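Local coordinates for metallo-beta-lactamase (Pseudomonas stutzeri, PDB 4ZEJ), which probably hydrolyses beta-lactam antibiotics to substituted beta-amino acids with the help of zinc, as a class B beta-lactamase, at residues F44-P49 with V73-H78. Residues are numbered along the deposited sequence; the frame is centred on the assembly and turned at random.
Sequences FIVDTP and VSTHWH. With ZN (zinc ion), chain D.
Two backbone hydrogen bonds join Ile-45 and Asp-47 to Val-73, one on each side of the parallel bridge between Val-46 and Val-73. Val-73 N donates to Ile-45 O at 2.9 Å, and Asp-47 N reaches Val-73 O at 2.7 Å with an N-H...O angle of 163°.

Beyond this last bridge the Asp-47 carboxylate takes over the pairing. Both oxygens use their syn lone pairs, each for a different donor of one residue: Asp-47 OD1 accepts Thr-75 N at 2.7 Å, and Asp-47 OD2 accepts Thr-75 OG1 at the same distance. With chi1 at 59°, Thr-75 holds OG1 between its own backbone N and carbonyl carbon, within range of the same carboxylate that binds its N-H. This two-point grip restrains the carboxylate's rotation, and a salt bridge from OD2 to Arg-81 probably helps to stabilise its buried negative charge.

Apolar contacts add to this. Phe-44 brings ring atom CE2 to 3.8 Å from Val-73 CG1, with Val-73 CB at the ring edge in plane, while Val-46 CG1 lies 4.2 Å from Thr-75 CG2.

Past Thr-75, His-76 NE2 (2.2 Å) and His-78 ND1 (2.0 Å) bind a zinc ion that His-138 also ligates. These two histidines begin the family signature His-X-His-X-Asp, completed by Asp-80, a ligand of the second zinc; the loop after strand 68-73 carries it in the metallo-beta-lactamase fold, at the dinuclear zinc site.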
# COMPACT_ATOMS: atom_id res chain seq x y z
N PHE A 44 -7.73 10.65 1.69
CA PHE A 44 -7.52 9.38 2.35
C PHE A 44 -6.12 8.88 1.99
O PHE A 44 -5.69 8.98 0.83
CB PHE A 44 -8.59 8.37 1.94
CG PHE A 44 -8.78 7.25 2.93
CD1 PHE A 44 -9.69 7.39 3.98
CD2 PHE A 44 -8.06 6.08 2.82
CE1 PHE A 44 -9.86 6.36 4.90
CE2 PHE A 44 -8.23 5.05 3.75
CZ PHE A 44 -9.13 5.19 4.78
N ILE A 45 -5.42 8.35 2.99
CA ILE A 45 -4.06 7.87 2.82
C ILE A 45 -4.06 6.36 2.57
O ILE A 45 -4.68 5.62 3.32
CB ILE A 45 -3.19 8.21 4.07
CG1 ILE A 45 -3.01 9.74 4.20
CG2 ILE A 45 -1.83 7.54 4.01
CD1 ILE A 45 -2.56 10.21 5.56
N VAL A 46 -3.38 5.90 1.52
CA VAL A 46 -3.18 4.48 1.25
C VAL A 46 -1.71 4.18 1.57
O VAL A 46 -0.81 4.58 0.83
CB VAL A 46 -3.54 4.07 -0.21
CG1 VAL A 46 -3.35 2.57 -0.40
CG2 VAL A 46 -4.97 4.47 -0.55
N ASP A 47 -1.51 3.48 2.69
CA ASP A 47 -0.22 3.19 3.31
C ASP A 47 0.52 4.41 3.87
O ASP A 47 0.57 5.46 3.24
CB ASP A 47 0.67 2.37 2.38
CG ASP A 47 0.17 0.95 2.20
OD1 ASP A 47 -0.37 0.37 3.17
OD2 ASP A 47 0.38 0.38 1.12
N THR A 48 1.07 4.26 5.06
CA THR A 48 1.77 5.35 5.70
C THR A 48 3.18 5.46 5.13
O THR A 48 3.71 4.48 4.58
CB THR A 48 1.86 5.21 7.23
OG1 THR A 48 2.82 4.21 7.60
CG2 THR A 48 0.51 4.90 7.84
N PRO A 49 3.79 6.64 5.27
CA PRO A 49 5.23 6.73 5.09
C PRO A 49 5.96 5.85 6.09
O PRO A 49 5.37 5.35 7.05
CB PRO A 49 5.53 8.20 5.32
CG PRO A 49 4.26 8.89 4.95
CD PRO A 49 3.20 7.97 5.47
N VAL A 73 -5.41 3.64 5.30
CA VAL A 73 -5.49 2.17 5.28
C VAL A 73 -4.11 1.63 4.97
O VAL A 73 -3.38 2.23 4.17
CB VAL A 73 -6.54 1.64 4.28
CG1 VAL A 73 -6.16 1.96 2.82
CG2 VAL A 73 -6.73 0.14 4.45
N SER A 74 -3.74 0.51 5.62
CA SER A 74 -2.47 -0.16 5.37
C SER A 74 -2.73 -1.50 4.66
O SER A 74 -3.69 -2.20 4.98
CB SER A 74 -1.68 -0.37 6.65
OG SER A 74 -1.30 0.87 7.22
N THR A 75 -1.87 -1.83 3.69
CA THR A 75 -2.12 -2.95 2.77
C THR A 75 -1.41 -4.26 3.14
O THR A 75 -1.70 -5.30 2.58
CB THR A 75 -1.79 -2.57 1.32
OG1 THR A 75 -0.42 -2.17 1.21
CG2 THR A 75 -2.70 -1.42 0.85
N HIS A 76 -0.47 -4.20 4.09
CA HIS A 76 -0.06 -5.39 4.87
C HIS A 76 0.66 -4.90 6.13
O HIS A 76 0.79 -3.70 6.31
CB HIS A 76 0.74 -6.44 4.07
CG HIS A 76 2.14 -6.05 3.72
ND1 HIS A 76 2.43 -5.20 2.68
CD2 HIS A 76 3.33 -6.42 4.25
CE1 HIS A 76 3.74 -5.04 2.59
NE2 HIS A 76 4.30 -5.78 3.53
N TRP A 77 1.10 -5.80 6.99
CA TRP A 77 1.53 -5.40 8.34
C TRP A 77 2.93 -4.80 8.47
O TRP A 77 3.23 -4.16 9.48
CB TRP A 77 1.35 -6.54 9.33
CG TRP A 77 2.36 -7.65 9.24
CD1 TRP A 77 2.33 -8.73 8.41
CD2 TRP A 77 3.53 -7.80 10.05
NE1 TRP A 77 3.41 -9.55 8.65
CE2 TRP A 77 4.16 -9.00 9.66
CE3 TRP A 77 4.12 -7.03 11.07
CZ2 TRP A 77 5.37 -9.45 10.24
CZ3 TRP A 77 5.30 -7.49 11.66
CH2 TRP A 77 5.91 -8.68 11.24
N HIS A 78 3.79 -4.99 7.48
CA HIS A 78 5.19 -4.57 7.62
C HIS A 78 5.33 -3.07 7.78
O HIS A 78 4.45 -2.30 7.38
CB HIS A 78 6.06 -5.07 6.47
CG HIS A 78 6.24 -6.56 6.46
ND1 HIS A 78 6.50 -7.28 5.31
CD2 HIS A 78 6.18 -7.47 7.46
CE1 HIS A 78 6.63 -8.56 5.62
NE2 HIS A 78 6.43 -8.70 6.91
ZN ZN D . 6.32 -6.53 3.42
O HOH W 1 8.81 -6.92 3.47